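Local atomic coordinates of phosphate transport system protein phoU (Streptococcus pneumoniae, PDB entry 2I0M), a protein that probably takes part in regulating phosphate uptake, and forms a zinc-binding, all-helical homodimer. Residues 44-49 against 99-104; 32-37 against 105-110; 203-206 against 212-215; 80-85 against 205-210. All blocks are in the same frame, centred on the assembly; numbering follows the deposited sequence.

All four contacts belong to one all-helical PhoU chain. Interactions 1 and 2 lie on the same side of the chain's centre, their centres about 12 Å apart, and touch through Ile46 and Leu105. Interactions 3 and 4 lie on the opposite side, with centres about 8 Å apart, and share Val205 and Tyr206. Helix 74-105 serves interactions 1 and 4, and helix 177-209 serves interactions 3 and 4. Interaction 4 is fully buried, the other three partly. Interaction 1 is apolar helix packing with a lysine stem at its margin. Interaction 2 joins leucine packing to loosely opposed charges. Interaction 3 folds the tail back, and its Asp214 binds zinc. Interactions 3 and 4 both reach the second subunit.

Interaction 1. Residues 44-49 against 99-104; sequences LIINKD and GIAKAV
Ile45 and Ile46 have the same first torsion, with CG1 anti to the carbonyl carbon (chi1 -70° and -64°), but they present different branches to Ala101. Ile45 offers its CG2 methyl, 3.8 Å from Ala101 CB. Ile46 offers CG1, with 3.9 Å between Ile46 CG1 and Ala101 CB. The alanine methyl thus lies against two neighbouring isoleucines. The small residue lets the backbones come near: Ile46 CA and Ala101 CA are 6.6 Å apart. The segment axes approach to 8.9 Å and run roughly antiparallel, at 146°. Lys102 adds the aliphatic part of its side chain. Its chain is extended beyond CG and crosses Ile46 obliquely, with Lys102 CG 3.8 Å from Ile46 CD1. No hydrogen bond links the two segments, so apolar packing carries the contact. Ile45 and Ala101 are buried, while Lys102 is exposed and borders the contact. The arrangement is antiparallel packing of two helices in the PhoU bundle, between helix 39-66 and helix 74-105. On other sides of helix 74-105, Ile100 and Ala103 touch helix 177-209, and Val104 meets Leu34 of helix 5-35.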
loop_
_atom_site.group_PDB
_atom_site.type_symbol
_atom_site.label_atom_id
_atom_site.label_comp_id
_atom_site.label_asym_id
_atom_site.label_seq_id
_atom_site.Cartn_x
_atom_site.Cartn_y
_atom_site.Cartn_z
ATOM N N LEU A 44 8.984 -20.895 8.743
ATOM C CA LEU A 44 9.417 -21.165 7.372
ATOM C C LEU A 44 8.884 -20.095 6.413
ATOM O O LEU A 44 9.577 -19.697 5.474
ATOM C CB LEU A 44 9.015 -22.582 6.921
ATOM C CG LEU A 44 9.434 -23.785 7.796
ATOM C CD1 LEU A 44 8.747 -25.075 7.355
ATOM C CD2 LEU A 44 10.967 -23.990 7.895
ATOM N N ILE A 45 7.672 -19.604 6.665
ATOM C CA ILE A 45 7.120 -18.488 5.877
ATOM C C ILE A 45 7.973 -17.225 6.038
ATOM O O ILE A 45 8.235 -16.503 5.062
ATOM C CB ILE A 45 5.670 -18.142 6.294
ATOM C CG1 ILE A 45 4.711 -19.257 5.869
ATOM C CG2 ILE A 45 5.248 -16.765 5.727
ATOM C CD1 ILE A 45 3.496 -19.388 6.762
ATOM N N ILE A 46 8.367 -16.946 7.276
ATOM C CA ILE A 46 9.125 -15.751 7.586
ATOM C C ILE A 46 10.483 -15.806 6.876
ATOM O O ILE A 46 10.894 -14.845 6.235
ATOM C CB ILE A 46 9.257 -15.567 9.115
ATOM C CG1 ILE A 46 7.871 -15.332 9.728
ATOM C CG2 ILE A 46 10.223 -14.422 9.465
ATOM C CD1 ILE A 46 7.812 -15.571 11.230
ATOM N N ASN A 47 11.145 -16.954 6.960
ATOM C CA ASN A 47 12.441 -17.147 6.322
ATOM C C ASN A 47 12.430 -17.224 4.782
ATOM O O ASN A 47 13.447 -16.946 4.140
ATOM C CB ASN A 47 13.153 -18.346 6.945
ATOM C CG ASN A 47 13.533 -18.092 8.402
ATOM O OD1 ASN A 47 13.998 -17.003 8.750
ATOM N ND2 ASN A 47 13.325 -19.091 9.264
ATOM N N LYS A 48 11.287 -17.582 4.194
ATOM C CA LYS A 48 11.180 -17.656 2.737
ATOM C C LYS A 48 10.739 -16.354 2.079
ATOM O O LYS A 48 10.730 -16.258 0.848
ATOM C CB LYS A 48 10.261 -18.793 2.299
ATOM C CG LYS A 48 10.935 -20.164 2.337
ATOM C CD LYS A 48 10.330 -21.131 1.324
ATOM C CE LYS A 48 8.902 -21.531 1.683
ATOM N NZ LYS A 48 8.694 -23.007 1.469
ATOM N N ASP A 49 10.395 -15.350 2.885
ATOM C CA ASP A 49 9.961 -14.071 2.326
ATOM C C ASP A 49 10.978 -13.456 1.349
ATOM O O ASP A 49 10.583 -12.896 0.339
ATOM C CB ASP A 49 9.570 -13.054 3.406
ATOM C CG ASP A 49 8.940 -11.804 2.808
ATOM O OD1 ASP A 49 7.742 -11.842 2.426
ATOM O OD2 ASP A 49 9.653 -10.787 2.676
ATOM N N GLY A 99 3.872 -11.184 7.848
ATOM C CA GLY A 99 3.392 -10.460 9.023
ATOM C C GLY A 99 2.405 -11.272 9.839
ATOM O O GLY A 99 2.508 -11.315 11.057
ATOM N N ILE A 100 1.472 -11.939 9.156
ATOM C CA ILE A 100 0.514 -12.868 9.780
ATOM C C ILE A 100 1.226 -14.062 10.440
ATOM O O ILE A 100 0.860 -14.506 11.536
ATOM C CB ILE A 100 -0.522 -13.387 8.756
ATOM C CG1 ILE A 100 -1.441 -12.260 8.296
ATOM C CG2 ILE A 100 -1.361 -14.520 9.348
ATOM C CD1 ILE A 100 -2.642 -12.717 7.421
ATOM N N ALA A 101 2.248 -14.567 9.762
ATOM C CA ALA A 101 3.073 -15.623 10.316
ATOM C C ALA A 101 3.770 -15.170 11.596
ATOM O O ALA A 101 3.852 -15.944 12.537
ATOM C CB ALA A 101 4.081 -16.126 9.275
ATOM N N LYS A 102 4.244 -13.922 11.642
ATOM C CA LYS A 102 4.852 -13.367 12.864
ATOM C C LYS A 102 3.851 -13.231 14.014
ATOM O O LYS A 102 4.179 -13.529 15.158
ATOM C CB LYS A 102 5.520 -12.017 12.605
ATOM C CG LYS A 102 6.584 -12.036 11.527
ATOM C CD LYS A 102 7.286 -10.696 11.440
ATOM C CE LYS A 102 8.176 -10.620 10.215
ATOM N NZ LYS A 102 9.148 -9.501 10.335
ATOM N N ALA A 103 2.636 -12.784 13.706
ATOM C CA ALA A 103 1.579 -12.693 14.711
ATOM C C ALA A 103 1.207 -14.071 15.291
ATOM O O ALA A 103 0.820 -14.165 16.449
ATOM C CB ALA A 103 0.353 -11.997 14.136
ATOM N N VAL A 104 1.331 -15.124 14.481
ATOM C CA VAL A 104 1.065 -16.497 14.913
ATOM C C VAL A 104 2.077 -16.953 15.966
ATOM O O VAL A 104 1.752 -17.765 16.825
ATOM C CB VAL A 104 1.020 -17.490 13.707
ATOM C CG1 VAL A 104 1.066 -18.954 14.175
ATOM C CG2 VAL A 104 -0.222 -17.237 12.843
#

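Interaction 2. Residues 32-37 against 105-110; sequences LALASK and LQLKEN
Lys37 NZ is gripped by two oxygens, Leu34 O at 3.1 Å from Lys37 NZ and the hydroxyl of Tyr183 on helix 177-209, while the stem of Lys37 meets Leu107 and Glu109 across the contact. This is the C-terminal end of helix 5-35 in the PhoU helical bundle. Lys37 leaves the helix with positive phi (53°), and its side chain, bent at chi2 and chi3, curls back to the helix end. The amine comes to Leu34 O nearly along the C=O axis, at a C=O...N angle of 160°. One turn back, Leu32 O accepts from both the backbone N and the OG of Ser36. Across the contact, the CD1 methyl of Leu107 touches two partners. Lys37 CE lies 3.9 Å from Leu107 CD1, and Leu34 CD2 is 4.2 Å from the same methyl. Leu107 also rests on Tyr183, which places the loop beside helix 177-209. Glu109, an exposed residue, crosses the lysine at about a right angle. Its charge faces the amine without a salt bridge, as Lys37 NZ and Glu109 OE2 are 4.6 Å apart. The carboxylate instead touches the aliphatic stem, with Glu109 OE2 3.6 Å from Lys37 CD.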
loop_
_atom_site.group_PDB
_atom_site.type_symbol
_atom_site.label_atom_id
_atom_site.label_comp_id
_atom_site.label_asym_id
_atom_site.label_seq_id
_atom_site.Cartn_x
_atom_site.Cartn_y
_atom_site.Cartn_z
ATOM N N LEU A 32 -3.297 -21.186 6.875
ATOM C CA LEU A 32 -3.265 -22.531 7.443
ATOM C C LEU A 32 -2.423 -22.554 8.713
ATOM O O LEU A 32 -2.836 -23.147 9.708
ATOM C CB LEU A 32 -2.758 -23.578 6.426
ATOM C CG LEU A 32 -2.286 -24.960 6.923
ATOM C CD1 LEU A 32 -3.391 -25.782 7.627
ATOM C CD2 LEU A 32 -1.658 -25.764 5.785
ATOM N N ALA A 33 -1.251 -21.918 8.690
ATOM C CA ALA A 33 -0.433 -21.817 9.904
ATOM C C ALA A 33 -1.193 -21.128 11.042
ATOM O O ALA A 33 -0.950 -21.427 12.208
ATOM C CB ALA A 33 0.899 -21.120 9.636
ATOM N N LEU A 34 -2.119 -20.235 10.688
ATOM C CA LEU A 34 -2.964 -19.520 11.649
ATOM C C LEU A 34 -4.099 -20.386 12.187
ATOM O O LEU A 34 -4.359 -20.368 13.387
ATOM C CB LEU A 34 -3.578 -18.270 11.001
ATOM C CG LEU A 34 -4.040 -17.062 11.825
ATOM C CD1 LEU A 34 -5.099 -16.310 11.049
ATOM C CD2 LEU A 34 -4.569 -17.386 13.212
ATOM N N ALA A 35 -4.790 -21.102 11.296
ATOM C CA ALA A 35 -5.890 -21.989 11.681
ATOM C C ALA A 35 -5.405 -23.125 12.573
ATOM O O ALA A 35 -6.068 -23.475 13.546
ATOM C CB ALA A 35 -6.596 -22.556 10.451
ATOM N N SER A 36 -4.246 -23.687 12.238
ATOM C CA SER A 36 -3.709 -24.830 12.956
ATOM C C SER A 36 -2.701 -24.452 14.039
ATOM O O SER A 36 -2.144 -25.333 14.693
ATOM C CB SER A 36 -3.099 -25.842 11.976
ATOM O OG SER A 36 -1.976 -25.313 11.304
ATOM N N LYS A 37 -2.471 -23.153 14.233
ATOM C CA LYS A 37 -1.500 -22.662 15.229
ATOM C C LYS A 37 -0.116 -23.305 15.068
ATOM O O LYS A 37 0.546 -23.649 16.052
ATOM C CB LYS A 37 -2.030 -22.856 16.664
ATOM C CG LYS A 37 -2.732 -21.635 17.257
ATOM C CD LYS A 37 -4.156 -21.495 16.749
ATOM C CE LYS A 37 -4.568 -20.038 16.657
ATOM N NZ LYS A 37 -5.910 -19.899 16.027
ATOM N N LEU A 105 3.295 -16.419 15.900
ATOM C CA LEU A 105 4.346 -16.735 16.876
ATOM C C LEU A 105 4.102 -16.046 18.218
ATOM O O LEU A 105 4.645 -16.455 19.243
ATOM C CB LEU A 105 5.724 -16.320 16.353
ATOM C CG LEU A 105 6.259 -16.839 15.019
ATOM C CD1 LEU A 105 7.608 -16.188 14.741
ATOM C CD2 LEU A 105 6.381 -18.348 15.021
ATOM N N GLN A 106 3.287 -15.002 18.196
ATOM C CA GLN A 106 2.996 -14.212 19.379
ATOM C C GLN A 106 1.707 -14.677 20.051
ATOM O O GLN A 106 1.362 -14.214 21.148
ATOM C CB GLN A 106 2.926 -12.723 19.016
ATOM C CG GLN A 106 4.203 -12.168 18.376
ATOM C CD GLN A 106 5.395 -12.200 19.324
ATOM O OE1 GLN A 106 5.556 -11.322 20.168
ATOM N NE2 GLN A 106 6.238 -13.215 19.180
ATOM N N LEU A 107 1.007 -15.601 19.395
ATOM C CA LEU A 107 -0.237 -16.133 19.935
ATOM C C LEU A 107 -0.008 -17.079 21.116
ATOM O O LEU A 107 0.880 -17.935 21.091
ATOM C CB LEU A 107 -1.075 -16.811 18.846
ATOM C CG LEU A 107 -1.788 -15.898 17.837
ATOM C CD1 LEU A 107 -2.584 -16.719 16.831
ATOM C CD2 LEU A 107 -2.694 -14.884 18.532
ATOM N N LYS A 108 -0.818 -16.895 22.153
ATOM C CA LYS A 108 -0.793 -17.751 23.335
ATOM C C LYS A 108 -2.093 -18.535 23.421
ATOM O O LYS A 108 -3.173 -18.013 23.125
ATOM C CB LYS A 108 -0.589 -16.927 24.614
ATOM C CG LYS A 108 0.638 -16.016 24.609
ATOM C CD LYS A 108 1.932 -16.790 24.852
ATOM C CE LYS A 108 3.115 -15.849 25.066
ATOM N NZ LYS A 108 3.472 -15.087 23.834
ATOM N N GLU A 109 -1.976 -19.796 23.818
ATOM C CA GLU A 109 -3.126 -20.669 23.960
ATOM C C GLU A 109 -2.953 -21.590 25.157
ATOM O O GLU A 109 -2.198 -22.559 25.062
ATOM C CB GLU A 109 -3.326 -21.508 22.697
ATOM C CG GLU A 109 -4.303 -20.919 21.692
ATOM C CD GLU A 109 -5.352 -21.932 21.264
ATOM O OE1 GLU A 109 -5.959 -22.580 22.154
ATOM O OE2 GLU A 109 -5.577 -22.074 20.044
ATOM N N ASN A 110 -3.602 -21.306 26.294
ATOM C CA ASN A 110 -4.342 -20.056 26.609
ATOM C C ASN A 110 -5.555 -19.635 25.743
ATOM O O ASN A 110 -6.133 -20.460 25.022
ATOM C CB ASN A 110 -3.369 -18.881 26.845
ATOM C CG ASN A 110 -2.489 -19.082 28.074
ATOM O OD1 ASN A 110 -2.779 -19.910 28.944
ATOM N ND2 ASN A 110 -1.404 -18.320 28.150
#

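Interaction 3. Residues 203-206 against 212-215; sequences RLVY and LVDL. With ZN (zinc ion), chain D.
Leu212 folds back on Arg203 and Tyr206, where the C-terminal tail returns along helix 177-209 of the PhoU bundle. The main contact is apolar. Leu212 CG is anti to the backbone N (chi1 -164°), which carries CD1 in against the helix, 3.7 Å from Tyr206 CB. On the helix, Val205 CG1 meets two tail residues more loosely: it is 4.4 Å from Val213 CG2 and also touches Leu215 CD1.

Flat groups stack beside this. The same Leu212 methyl lies over one face of the Arg203 guanidinium, offset toward its rim. Arg203 NH2 in turn sits 3.2 Å above the plane of the Tyr206 ring, over its centre, in a cation-pi contact. At the edge of that ring, Leu212 N is 3.6 Å from Tyr206 CD1. The polar end of Arg203 is held from outside: NH1 makes a salt bridge with Glu60 of the second subunit. The buried guanidinium is therefore part of the dimer interface.

Asp214 points away from helix segment 203-206 at its CB, and its carboxylate binds a zinc ion. Glu91 and Asp95 of the second subunit bind the same ion, so the tail of one chain helps complete a zinc site on the other. Asp214 uses one carboxylate oxygen, with 2.0 Å between OD1 and the zinc.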
loop_
_atom_site.group_PDB
_atom_site.type_symbol
_atom_site.label_atom_id
_atom_site.label_comp_id
_atom_site.label_asym_id
_atom_site.label_seq_id
_atom_site.Cartn_x
_atom_site.Cartn_y
_atom_site.Cartn_z
ATOM N N ARG A 203 -4.273 -1.177 -12.278
ATOM C CA ARG A 203 -3.179 -1.252 -13.251
ATOM C C ARG A 203 -3.612 -1.985 -14.522
ATOM O O ARG A 203 -3.208 -1.636 -15.629
ATOM C CB ARG A 203 -1.987 -1.991 -12.616
ATOM C CG ARG A 203 -0.647 -1.699 -13.237
ATOM C CD ARG A 203 0.001 -0.416 -12.670
ATOM N NE ARG A 203 -0.061 0.667 -13.643
ATOM C CZ ARG A 203 0.596 1.818 -13.561
ATOM N NH1 ARG A 203 1.410 2.073 -12.544
ATOM N NH2 ARG A 203 0.434 2.714 -14.527
ATOM N N LEU A 204 -4.430 -3.014 -14.340
ATOM C CA LEU A 204 -5.005 -3.766 -15.454
ATOM C C LEU A 204 -5.992 -2.893 -16.247
ATOM O O LEU A 204 -6.017 -2.946 -17.484
ATOM C CB LEU A 204 -5.678 -5.033 -14.919
ATOM C CG LEU A 204 -5.608 -6.407 -15.601
ATOM C CD1 LEU A 204 -4.370 -6.577 -16.482
ATOM C CD2 LEU A 204 -5.683 -7.526 -14.527
ATOM N N VAL A 205 -6.777 -2.064 -15.554
ATOM C CA VAL A 205 -7.709 -1.195 -16.289
ATOM C C VAL A 205 -6.932 -0.140 -17.084
ATOM O O VAL A 205 -7.262 0.123 -18.235
ATOM C CB VAL A 205 -8.929 -0.652 -15.433
ATOM C CG1 VAL A 205 -8.472 0.015 -14.183
ATOM C CG2 VAL A 205 -9.798 0.333 -16.237
ATOM N N TYR A 206 -5.875 0.406 -16.471
ATOM C CA TYR A 206 -4.930 1.315 -17.117
ATOM C C TYR A 206 -4.287 0.711 -18.367
ATOM O O TYR A 206 -4.000 1.412 -19.334
ATOM C CB TYR A 206 -3.847 1.736 -16.111
ATOM C CG TYR A 206 -2.504 2.060 -16.719
ATOM C CD1 TYR A 206 -2.180 3.369 -17.108
ATOM C CD2 TYR A 206 -1.552 1.061 -16.899
ATOM C CE1 TYR A 206 -0.923 3.665 -17.671
ATOM C CE2 TYR A 206 -0.315 1.334 -17.454
ATOM C CZ TYR A 206 0.002 2.629 -17.829
ATOM O OH TYR A 206 1.243 2.863 -18.383
ATOM N N LEU A 212 -4.685 5.502 -15.669
ATOM C CA LEU A 212 -4.871 4.952 -14.332
ATOM C C LEU A 212 -6.025 5.716 -13.699
ATOM O O LEU A 212 -5.976 6.942 -13.576
ATOM C CB LEU A 212 -3.583 5.057 -13.500
ATOM C CG LEU A 212 -3.464 4.201 -12.221
ATOM C CD1 LEU A 212 -3.552 2.688 -12.497
ATOM C CD2 LEU A 212 -2.185 4.546 -11.433
ATOM N N VAL A 213 -7.087 4.993 -13.362
ATOM C CA VAL A 213 -8.250 5.580 -12.713
ATOM C C VAL A 213 -8.343 5.025 -11.300
ATOM O O VAL A 213 -7.834 3.934 -11.015
ATOM C CB VAL A 213 -9.586 5.317 -13.496
ATOM C CG1 VAL A 213 -9.384 5.451 -15.009
ATOM C CG2 VAL A 213 -10.197 3.956 -13.145
ATOM N N ASP A 214 -9.001 5.761 -10.414
ATOM C CA ASP A 214 -9.097 5.320 -9.029
ATOM C C ASP A 214 -10.426 4.612 -8.735
ATOM O O ASP A 214 -11.511 5.125 -9.057
ATOM C CB ASP A 214 -8.818 6.496 -8.089
ATOM C CG ASP A 214 -7.425 7.064 -8.287
ATOM O OD1 ASP A 214 -6.446 6.373 -7.959
ATOM O OD2 ASP A 214 -7.300 8.197 -8.785
ATOM N N LEU A 215 -10.322 3.423 -8.143
ATOM C CA LEU A 215 -11.480 2.574 -7.864
ATOM C C LEU A 215 -11.674 2.382 -6.351
ATOM O O LEU A 215 -10.830 1.789 -5.662
ATOM C CB LEU A 215 -11.347 1.202 -8.575
ATOM C CG LEU A 215 -11.097 1.075 -10.090
ATOM C CD1 LEU A 215 -10.769 -0.363 -10.478
ATOM C CD2 LEU A 215 -12.256 1.580 -10.929
HETATM ZN ZN ZN D . -4.651 5.669 -7.339
#

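Interaction 4. Residues 80-85 against 205-210; sequences VISIMS and VYLETG
This is a buried antiparallel packing of two helices within the all-helical PhoU bundle, in which Ile81 and Ser82 of helix 74-105 meet Tyr206 and Leu207 near the end of helix 177-209. The segment axes run at 175° to each other and approach to 10.3 Å. The closest backbones are those of Ser82 and Leu207, whose CA atoms are 7.1 Å apart. Ser82 faces the tyrosine at its edge. Its OG lies near the ring plane, 3.6 Å from Tyr206 CE2, and also approaches Leu207 CB at 4.1 Å. The hydroxyl has OG anti to the carbonyl carbon (chi1 -62°), beside the backbone N, and hydrogen-bonds the carbonyl O of Arg78 one turn back. Its polar need is thus met within its own helix. Ile81 crosses the tyrosine at about a right angle. Both its branches reach the phenol oxygen, with Ile81 CD1 3.9 Å and Ile81 CG2 4.0 Å from Tyr206 OH. No hydrogen bond joins the two segments. Arg78 nevertheless bridges the helices, since its NH2 hydrogen-bonds Leu207 O. Around the contact, Val80 and Ile83 pack on helices 5-35 and 39-66, and Met84 meets Met84 of the second subunit.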
loop_
_atom_site.group_PDB
_atom_site.type_symbol
_atom_site.label_atom_id
_atom_site.label_comp_id
_atom_site.label_asym_id
_atom_site.label_seq_id
_atom_site.Cartn_x
_atom_site.Cartn_y
_atom_site.Cartn_z
ATOM N N VAL A 80 4.874 -3.343 -19.782
ATOM C CA VAL A 80 6.084 -3.467 -18.967
ATOM C C VAL A 80 5.971 -2.622 -17.667
ATOM O O VAL A 80 6.395 -3.071 -16.593
ATOM C CB VAL A 80 7.348 -3.135 -19.803
ATOM C CG1 VAL A 80 8.586 -3.070 -18.945
ATOM C CG2 VAL A 80 7.535 -4.155 -20.908
ATOM N N ILE A 81 5.372 -1.432 -17.771
ATOM C CA ILE A 81 5.132 -0.567 -16.605
ATOM C C ILE A 81 4.172 -1.242 -15.620
ATOM O O ILE A 81 4.319 -1.114 -14.412
ATOM C CB ILE A 81 4.570 0.827 -17.026
ATOM C CG1 ILE A 81 5.635 1.647 -17.790
ATOM C CG2 ILE A 81 4.058 1.614 -15.798
ATOM C CD1 ILE A 81 5.131 2.994 -18.367
ATOM N N SER A 82 3.199 -1.976 -16.148
ATOM C CA SER A 82 2.226 -2.687 -15.333
ATOM C C SER A 82 2.850 -3.858 -14.574
ATOM O O SER A 82 2.478 -4.124 -13.448
ATOM C CB SER A 82 1.068 -3.187 -16.205
ATOM O OG SER A 82 0.388 -2.099 -16.801
ATOM N N ILE A 83 3.774 -4.569 -15.210
ATOM C CA ILE A 83 4.481 -5.674 -14.574
ATOM C C ILE A 83 5.389 -5.134 -13.450
ATOM O O ILE A 83 5.364 -5.649 -12.333
ATOM C CB ILE A 83 5.291 -6.493 -15.604
ATOM C CG1 ILE A 83 4.367 -7.151 -16.660
ATOM C CG2 ILE A 83 6.221 -7.479 -14.907
ATOM C CD1 ILE A 83 3.549 -8.395 -16.222
ATOM N N MET A 84 6.137 -4.069 -13.736
ATOM C CA MET A 84 7.042 -3.454 -12.756
ATOM C C MET A 84 6.290 -3.008 -11.520
ATOM O O MET A 84 6.687 -3.302 -10.401
ATOM C CB MET A 84 7.770 -2.258 -13.353
ATOM C CG MET A 84 8.867 -2.622 -14.325
ATOM S SD MET A 84 10.057 -1.272 -14.562
ATOM C CE MET A 84 10.426 -1.447 -16.287
ATOM N N SER A 85 5.175 -2.328 -11.744
ATOM C CA SER A 85 4.333 -1.827 -10.673
ATOM C C SER A 85 3.629 -2.951 -9.917
ATOM O O SER A 85 3.524 -2.905 -8.707
ATOM C CB SER A 85 3.317 -0.844 -11.263
ATOM O OG SER A 85 2.106 -0.862 -10.519
ATOM N N VAL A 205 -6.777 -2.064 -15.554
ATOM C CA VAL A 205 -7.709 -1.195 -16.289
ATOM C C VAL A 205 -6.932 -0.140 -17.084
ATOM O O VAL A 205 -7.262 0.123 -18.235
ATOM C CB VAL A 205 -8.929 -0.652 -15.433
ATOM C CG1 VAL A 205 -8.472 0.015 -14.183
ATOM C CG2 VAL A 205 -9.798 0.333 -16.237
ATOM N N TYR A 206 -5.875 0.406 -16.471
ATOM C CA TYR A 206 -4.930 1.315 -17.117
ATOM C C TYR A 206 -4.287 0.711 -18.367
ATOM O O TYR A 206 -4.000 1.412 -19.334
ATOM C CB TYR A 206 -3.847 1.736 -16.111
ATOM C CG TYR A 206 -2.504 2.060 -16.719
ATOM C CD1 TYR A 206 -2.180 3.369 -17.108
ATOM C CD2 TYR A 206 -1.552 1.061 -16.899
ATOM C CE1 TYR A 206 -0.923 3.665 -17.671
ATOM C CE2 TYR A 206 -0.315 1.334 -17.454
ATOM C CZ TYR A 206 0.002 2.629 -17.829
ATOM O OH TYR A 206 1.243 2.863 -18.383
ATOM N N LEU A 207 -4.048 -0.593 -18.331
ATOM C CA LEU A 207 -3.428 -1.287 -19.450
ATOM C C LEU A 207 -4.365 -1.318 -20.678
ATOM O O LEU A 207 -3.948 -1.039 -21.803
ATOM C CB LEU A 207 -2.977 -2.684 -18.998
ATOM C CG LEU A 207 -2.355 -3.691 -19.968
ATOM C CD1 LEU A 207 -1.183 -3.100 -20.755
ATOM C CD2 LEU A 207 -1.944 -4.941 -19.217
ATOM N N GLU A 208 -5.637 -1.616 -20.460
ATOM C CA GLU A 208 -6.592 -1.627 -21.551
ATOM C C GLU A 208 -7.011 -0.224 -21.958
ATOM O O GLU A 208 -7.232 0.055 -23.131
ATOM C CB GLU A 208 -7.821 -2.462 -21.195
ATOM C CG GLU A 208 -8.798 -2.577 -22.379
ATOM C CD GLU A 208 -9.573 -3.873 -22.413
ATOM O OE1 GLU A 208 -9.849 -4.445 -21.349
ATOM O OE2 GLU A 208 -9.917 -4.316 -23.524
ATOM N N THR A 209 -7.079 0.659 -20.971
ATOM C CA THR A 209 -7.652 1.986 -21.101
ATOM C C THR A 209 -6.621 3.045 -21.504
ATOM O O THR A 209 -6.882 3.859 -22.383
ATOM C CB THR A 209 -8.357 2.333 -19.773
ATOM O OG1 THR A 209 -9.654 1.721 -19.775
ATOM C CG2 THR A 209 -8.506 3.812 -19.560
ATOM N N GLY A 210 -5.453 3.028 -20.872
ATOM C CA GLY A 210 -4.420 4.032 -21.131
ATOM C C GLY A 210 -4.341 5.089 -20.043
ATOM O O GLY A 210 -3.503 5.985 -20.094
#